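Local coordinates for protein tartrate dehydrogenase/decarboxylase (Pseudomonas putida, PDB 3FLK) that oxidises tartrate with NAD(+), and also decarboxylates D-malate oxidatively to pyruvate, using a divalent metal ion in each subunit of a homodimer, at residues Glu180-Lys185 with Phe238-Ala243; Ile262-Ser267 with Asn297-Ile302. The protein carries 1 engineered substitution. One frame throughout, in Å; residues are numbered along the deposited sequence.

Interaction 1: Glu180-Lys185 with Phe238-Ala243; sequences EKRERK and FDVVVA. With SO4 (sulfate ion), chain M.
Arg182 lays the edge of its guanidinium over the carboxylate of Asp239, joining the turn after helix 165-181 to the residue just before strand 240-243. The salt bridge is side-on and bidentate, two hydrogen bonds running from NE of Arg182 to OD2 of Asp239 (2.7 Å) and from NH2 of Arg182 to OD1 of Asp239 (3.0 Å). Both oxygens lie near the guanidinium plane, yet the nitrogens meet them from above the carboxylate, the two planes being 44° apart. The bend at chi3 (73°) turns the NE edge of Arg182 to the acid, while CD of Arg182 rests on CG2 of Val240 at 3.7 Å. Arginine suits the place, offering an aliphatic stem to the valine and paired donors to a buried aspartate.

A sulfate, probably from the crystallisation liquor, sets O1 over one face of the Arg182 guanidinium; its O4 accepts from Glu183 N at 2.8 Å. Water 1 joins sulfate O1, Arg184 N and Asp239 OD1. Arg184 runs past the acid, its NH1 4.5 Å from OD1 of Asp239, opposite charges near but not touching; water 2 accepts from NH1 and lies within hydrogen-bonding distance of OD1, giving it a second solvent neighbour. Arg184 NH2 bonds Glu236 O. Val240 also packs on Ala175 and Ala179 of helix 165-181, which covers the parallel part of the mixed sheet in the alpha/beta fold of isocitrate and isopropylmalate dehydrogenases.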
loop_
_atom_site.group_PDB
_atom_site.type_symbol
_atom_site.label_atom_id
_atom_site.label_comp_id
_atom_site.label_asym_id
_atom_site.label_seq_id
_atom_site.Cartn_x
_atom_site.Cartn_y
_atom_site.Cartn_z
ATOM N N GLU A 180 23.995 -1.318 -8.358
ATOM C CA GLU A 180 25.302 -1.685 -8.910
ATOM C C GLU A 180 26.401 -1.664 -7.836
ATOM O O GLU A 180 27.279 -2.529 -7.823
ATOM C CB GLU A 180 25.659 -0.762 -10.084
ATOM C CG GLU A 180 26.989 -1.067 -10.793
ATOM C CD GLU A 180 26.977 -2.377 -11.567
ATOM O OE1 GLU A 180 25.963 -2.674 -12.230
ATOM O OE2 GLU A 180 27.995 -3.107 -11.523
ATOM N N LYS A 181 26.329 -0.682 -6.937
ATOM C CA LYS A 181 27.295 -0.530 -5.846
ATOM C C LYS A 181 27.106 -1.558 -4.730
ATOM O O LYS A 181 28.031 -1.820 -3.954
ATOM C CB LYS A 181 27.198 0.868 -5.235
ATOM C CG LYS A 181 27.679 2.005 -6.110
ATOM C CD LYS A 181 28.016 3.212 -5.245
ATOM C CE LYS A 181 27.992 4.511 -6.028
ATOM N NZ LYS A 181 26.606 5.055 -6.149
ATOM N N ARG A 182 25.905 -2.122 -4.640
ATOM C CA ARG A 182 25.559 -3.041 -3.555
ATOM C C ARG A 182 25.931 -4.486 -3.878
ATOM O O ARG A 182 26.170 -4.824 -5.038
ATOM C CB ARG A 182 24.076 -2.907 -3.191
ATOM C CG ARG A 182 23.750 -1.596 -2.476
ATOM C CD ARG A 182 22.250 -1.361 -2.333
ATOM N NE ARG A 182 21.630 -2.231 -1.332
ATOM C CZ ARG A 182 21.514 -1.937 -0.037
ATOM N NH1 ARG A 182 21.980 -0.789 0.442
ATOM N NH2 ARG A 182 20.929 -2.801 0.784
ATOM N N GLU A 183 25.986 -5.325 -2.845
ATOM C CA GLU A 183 26.417 -6.720 -2.978
ATOM C C GLU A 183 25.437 -7.593 -3.770
ATOM O O GLU A 183 25.859 -8.468 -4.531
ATOM C CB GLU A 183 26.677 -7.332 -1.595
ATOM C CG GLU A 183 27.675 -8.498 -1.583
ATOM C CD GLU A 183 29.136 -8.054 -1.668
ATOM O OE1 GLU A 183 29.473 -6.960 -1.157
ATOM O OE2 GLU A 183 29.955 -8.810 -2.240
ATOM N N ARG A 184 24.137 -7.356 -3.599
ATOM C CA ARG A 184 23.120 -8.198 -4.239
ATOM C C ARG A 184 22.789 -7.804 -5.686
ATOM O O ARG A 184 22.304 -8.634 -6.458
ATOM C CB ARG A 184 21.855 -8.291 -3.378
ATOM C CG ARG A 184 22.054 -9.104 -2.106
ATOM C CD ARG A 184 20.818 -9.088 -1.223
ATOM N NE ARG A 184 19.830 -10.081 -1.642
ATOM C CZ ARG A 184 18.579 -10.139 -1.191
ATOM N NH1 ARG A 184 18.139 -9.257 -0.303
ATOM N NH2 ARG A 184 17.761 -11.083 -1.638
ATOM N N LYS A 185 23.060 -6.547 -6.039
ATOM C CA LYS A 185 22.810 -6.010 -7.387
ATOM C C LYS A 185 21.417 -6.380 -7.903
ATOM O O LYS A 185 21.272 -7.064 -8.921
ATOM C CB LYS A 185 23.912 -6.443 -8.369
ATOM C CG LYS A 185 25.319 -6.124 -7.881
ATOM C CD LYS A 185 26.353 -6.189 -8.990
ATOM C CE LYS A 185 27.768 -6.255 -8.418
ATOM N NZ LYS A 185 28.063 -5.153 -7.453
ATOM N N PHE A 238 14.203 -8.613 -1.150
ATOM C CA PHE A 238 14.389 -7.226 -1.570
ATOM C C PHE A 238 15.734 -6.638 -1.170
ATOM O O PHE A 238 16.265 -6.944 -0.098
ATOM C CB PHE A 238 13.228 -6.356 -1.068
ATOM C CG PHE A 238 11.880 -6.885 -1.460
ATOM C CD1 PHE A 238 11.433 -6.778 -2.775
ATOM C CD2 PHE A 238 11.070 -7.522 -0.526
ATOM C CE1 PHE A 238 10.198 -7.285 -3.151
ATOM C CE2 PHE A 238 9.827 -8.032 -0.889
ATOM C CZ PHE A 238 9.391 -7.912 -2.206
ATOM N N ASP A 239 16.281 -5.805 -2.052
ATOM C CA ASP A 239 17.491 -5.042 -1.760
ATOM C C ASP A 239 17.305 -3.565 -2.093
ATOM O O ASP A 239 17.403 -2.712 -1.211
ATOM C CB ASP A 239 18.702 -5.607 -2.504
ATOM C CG ASP A 239 20.015 -5.066 -1.961
ATOM O OD1 ASP A 239 20.326 -5.322 -0.777
ATOM O OD2 ASP A 239 20.732 -4.375 -2.712
ATOM N N VAL A 240 17.065 -3.265 -3.368
ATOM C CA VAL A 240 16.718 -1.907 -3.790
ATOM C C VAL A 240 15.303 -1.932 -4.361
ATOM O O VAL A 240 15.019 -2.691 -5.291
ATOM C CB VAL A 240 17.713 -1.341 -4.837
ATOM C CG1 VAL A 240 17.267 0.032 -5.339
ATOM C CG2 VAL A 240 19.119 -1.252 -4.256
ATOM N N VAL A 241 14.421 -1.124 -3.780
ATOM C CA VAL A 241 13.042 -1.011 -4.253
ATOM C C VAL A 241 12.805 0.405 -4.771
ATOM O O VAL A 241 12.885 1.376 -4.014
ATOM C CB VAL A 241 12.008 -1.380 -3.151
ATOM C CG1 VAL A 241 10.587 -1.358 -3.709
ATOM C CG2 VAL A 241 12.314 -2.754 -2.557
ATOM N N VAL A 242 12.535 0.517 -6.069
ATOM C CA VAL A 242 12.291 1.810 -6.701
ATOM C C VAL A 242 10.793 1.987 -6.966
ATOM O O VAL A 242 10.114 1.057 -7.414
ATOM C CB VAL A 242 13.167 2.013 -7.982
ATOM C CG1 VAL A 242 12.813 1.006 -9.084
ATOM C CG2 VAL A 242 13.085 3.457 -8.491
ATOM N N ALA A 243 10.283 3.177 -6.665
ATOM C CA ALA A 243 8.842 3.422 -6.686
ATOM C C ALA A 243 8.500 4.883 -6.951
ATOM O O ALA A 243 9.327 5.774 -6.743
ATOM C CB ALA A 243 8.210 2.958 -5.368
HETATM S S SO4 M . 25.668 -3.646 0.530
HETATM O O1 SO4 M . 24.345 -4.104 0.116
HETATM O O2 SO4 M . 25.654 -2.193 0.677
HETATM O O3 SO4 M . 26.017 -4.267 1.806
HETATM O O4 SO4 M . 26.657 -4.024 -0.475
HETATM O O HOH W 1 23.037 -6.038 -1.084
HETATM O O HOH W 2 19.355 -7.159 1.132
#

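Interaction 2: Ile262-Ser267 with Asn297-Ile302; sequences IGIAPS and NPIAMI. With NAI (1,4-dihydronicotinamide adenine dinucleotide), chain F.
Asn297 turns its side chain toward Gly263: its CB lies 3.6 Å from Gly263 O and, beside the adenine, 3.4 Å from N1A of the dinucleotide; its CG is 3.4 Å from Gly263 O, and then the amide divides its work. OD1 of Asn297 accepts from Ile299 N at 3.0 Å, capping the start of helix 299-313, with the donor above the carbonyl plane. ND2 of Asn297 passes CG2 of Ile264 at 3.7 Å and donates a hydrogen bond to OD1 of Asp342. The first torsion (-163°) sets CG opposite the backbone N, which donates to N1A of the dihydronicotinamide adenine dinucleotide; Asn297 O accepts from N6A, so the backbone reads the adenine edge. An alanine here would probably leave Ile299 N without its cap and Asp342 without its amide partner.

Glycine suits position 263 because a CB there would run into that of Asn297; Gly263 O accepts from Ala300 N at 3.1 Å. The small methyl of Ala300 lets the backbones close in, its CB 3.4 Å from Ala265 O and its CA making a C-H...O contact with Ile264 O. Beside them CG2 of Ile264 and CG2 of Ile299 meet at 3.8 Å. The first turn of helix 299-313 thus lies against the chain entering strand 266-270, while Ile299 also packs on helices 317-336 and 349-361, and Pro298 and Met301 on helix 17-35.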
loop_
_atom_site.group_PDB
_atom_site.type_symbol
_atom_site.label_atom_id
_atom_site.label_comp_id
_atom_site.label_asym_id
_atom_site.label_seq_id
_atom_site.Cartn_x
_atom_site.Cartn_y
_atom_site.Cartn_z
ATOM N N ILE A 262 7.636 2.170 13.120
ATOM C CA ILE A 262 7.922 3.271 12.197
ATOM C C ILE A 262 8.858 4.305 12.836
ATOM O O ILE A 262 9.332 5.225 12.168
ATOM C CB ILE A 262 6.624 3.945 11.620
ATOM C CG1 ILE A 262 6.019 4.990 12.580
ATOM C CG2 ILE A 262 5.603 2.893 11.144
ATOM C CD1 ILE A 262 5.445 4.455 13.878
ATOM N N GLY A 263 9.140 4.125 14.126
ATOM C CA GLY A 263 9.889 5.106 14.909
ATOM C C GLY A 263 11.380 5.224 14.634
ATOM O O GLY A 263 12.023 6.149 15.132
ATOM N N ILE A 264 11.935 4.302 13.846
ATOM C CA ILE A 264 13.374 4.315 13.549
ATOM C C ILE A 264 13.727 4.699 12.103
ATOM O O ILE A 264 14.888 4.984 11.800
ATOM C CB ILE A 264 14.063 2.962 13.912
ATOM C CG1 ILE A 264 13.583 1.833 12.994
ATOM C CG2 ILE A 264 13.852 2.618 15.396
ATOM C CD1 ILE A 264 14.486 0.609 12.988
ATOM N N ALA A 265 12.724 4.724 11.229
ATOM C CA ALA A 265 12.937 4.877 9.788
ATOM C C ALA A 265 13.316 6.303 9.368
ATOM O O ALA A 265 12.514 7.230 9.512
ATOM C CB ALA A 265 11.708 4.403 9.022
ATOM N N PRO A 266 14.547 6.480 8.851
ATOM C CA PRO A 266 15.011 7.785 8.409
ATOM C C PRO A 266 14.736 8.033 6.925
ATOM O O PRO A 266 14.393 7.101 6.191
ATOM C CB PRO A 266 16.516 7.684 8.635
ATOM C CG PRO A 266 16.823 6.270 8.290
ATOM C CD PRO A 266 15.594 5.455 8.671
ATOM N N SER A 267 14.901 9.277 6.490
ATOM C CA SER A 267 14.791 9.600 5.072
ATOM C C SER A 267 15.728 10.724 4.646
ATOM O O SER A 267 15.906 11.719 5.361
ATOM C CB SER A 267 13.349 9.926 4.687
ATOM O OG SER A 267 13.019 11.260 4.997
ATOM N N ASN A 297 9.803 8.032 19.688
ATOM C CA ASN A 297 11.093 7.438 19.344
ATOM C C ASN A 297 11.939 8.448 18.564
ATOM O O ASN A 297 11.520 8.909 17.499
ATOM C CB ASN A 297 10.866 6.165 18.509
ATOM C CG ASN A 297 12.090 5.268 18.440
ATOM O OD1 ASN A 297 13.218 5.714 18.627
ATOM N ND2 ASN A 297 11.864 3.986 18.172
ATOM N N PRO A 298 13.117 8.823 19.108
ATOM C CA PRO A 298 13.989 9.771 18.418
ATOM C C PRO A 298 14.983 9.135 17.439
ATOM O O PRO A 298 15.744 9.863 16.793
ATOM C CB PRO A 298 14.755 10.420 19.570
ATOM C CG PRO A 298 14.877 9.320 20.586
ATOM C CD PRO A 298 13.680 8.413 20.411
ATOM N N ILE A 299 14.988 7.806 17.329
ATOM C CA ILE A 299 15.991 7.123 16.500
ATOM C C ILE A 299 15.900 7.512 15.018
ATOM O O ILE A 299 16.928 7.709 14.365
ATOM C CB ILE A 299 15.987 5.577 16.696
ATOM C CG1 ILE A 299 16.456 5.221 18.116
ATOM C CG2 ILE A 299 16.884 4.893 15.655
ATOM C CD1 ILE A 299 16.325 3.750 18.485
ATOM N N ALA A 300 14.679 7.646 14.503
ATOM C CA ALA A 300 14.464 8.066 13.114
ATOM C C ALA A 300 15.127 9.410 12.828
ATOM O O ALA A 300 15.822 9.565 11.822
ATOM C CB ALA A 300 12.975 8.118 12.792
HETATM N N MSE A 301 14.913 10.368 13.729
HETATM C CA MSE A 301 15.531 11.689 13.653
HETATM C C MSE A 301 17.059 11.597 13.695
HETATM O O MSE A 301 17.743 12.235 12.894
HETATM C CB MSE A 301 15.026 12.571 14.799
HETATM C CG MSE A 301 15.419 14.038 14.707
HETATM SE SE MSE A 301 14.322 15.020 13.425
HETATM C CE MSE A 301 15.535 15.043 11.912
ATOM N N ILE A 302 17.576 10.793 14.623
ATOM C CA ILE A 302 19.022 10.644 14.827
ATOM C C ILE A 302 19.699 9.977 13.623
ATOM O O ILE A 302 20.718 10.461 13.130
ATOM C CB ILE A 302 19.331 9.886 16.148
ATOM C CG1 ILE A 302 18.926 10.747 17.353
ATOM C CG2 ILE A 302 20.816 9.525 16.241
ATOM C CD1 ILE A 302 18.615 9.960 18.621
HETATM P PA NAI F . 2.381 9.866 11.897
HETATM O O1A NAI F . 3.631 9.288 11.351
HETATM O O2A NAI F . 2.597 11.199 12.488
HETATM O O5B NAI F . 1.796 8.885 13.017
HETATM C C5B NAI F . 1.306 7.596 12.724
HETATM C C4B NAI F . 1.346 6.722 13.973
HETATM O O4B NAI F . 2.684 6.367 14.267
HETATM C C3B NAI F . 0.790 7.441 15.195
HETATM O O3B NAI F . 0.025 6.524 15.940
HETATM C C2B NAI F . 2.027 7.865 15.962
HETATM O O2B NAI F . 1.815 7.879 17.355
HETATM C C1B NAI F . 3.070 6.840 15.548
HETATM N N9A NAI F . 4.415 7.437 15.496
HETATM C C8A NAI F . 4.909 8.279 14.532
HETATM N N7A NAI F . 6.182 8.594 14.859
HETATM C C5A NAI F . 6.508 7.971 16.007
HETATM C C6A NAI F . 7.671 7.952 16.770
HETATM N N6A NAI F . 8.743 8.639 16.383
HETATM N N1A NAI F . 7.705 7.202 17.929
HETATM C C2A NAI F . 6.602 6.479 18.330
HETATM N N3A NAI F . 5.454 6.502 17.560
HETATM C C4A NAI F . 5.405 7.238 16.422
HETATM O O3 NAI F . 1.310 9.886 10.682
HETATM P PN NAI F . -0.247 10.306 10.730
HETATM O O1N NAI F . -0.826 10.059 12.069
HETATM O O2N NAI F . -0.881 9.637 9.571
HETATM O O5D NAI F . -0.214 11.880 10.437
HETATM C C5D NAI F . -0.084 12.838 11.469
HETATM C C4D NAI F . 0.286 14.197 10.876
HETATM O O4D NAI F . 1.610 14.162 10.377
HETATM C C3D NAI F . -0.599 14.614 9.708
HETATM O O3D NAI F . -0.824 15.998 9.825
HETATM C C2D NAI F . 0.244 14.330 8.477
HETATM O O2D NAI F . -0.063 15.189 7.405
HETATM C C1D NAI F . 1.646 14.570 9.017
HETATM N N1N NAI F . 2.734 13.859 8.317
HETATM C C2N NAI F . 3.827 14.594 7.952
HETATM C C3N NAI F . 4.904 13.994 7.311
HETATM C C7N NAI F . 6.188 14.761 7.170
HETATM O O7N NAI F . 6.308 16.034 7.767
HETATM N N7N NAI F . 7.194 14.226 6.479
HETATM C C4N NAI F . 4.858 12.625 7.046
HETATM C C5N NAI F . 3.743 11.877 7.424
HETATM C C6N NAI F . 2.678 12.508 8.067
#

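How the interactions relate
From the N terminus, the chain lays down strands 6-13 to 156-164 and their helices before helix 165-181, whose end opens interaction 1. Strands 186-191 and 218-223 and helices 199-211 and 224-233 follow before strand 240-243 closes that loop of 52 residues. Helix 245-258 then leads to interaction 2, which closes a shorter loop of 29 residues containing strand 278-282 but no helix. The two stand in series, neither nested nor crossed. The centres of interactions 1 and 2 are about 22 Å apart, without touching. Both reach the same mixed sheet: interaction 1 ties a helix end to strand 240-243, interaction 2 a helix start to the approach of strand 266-270, beside the adenine pocket.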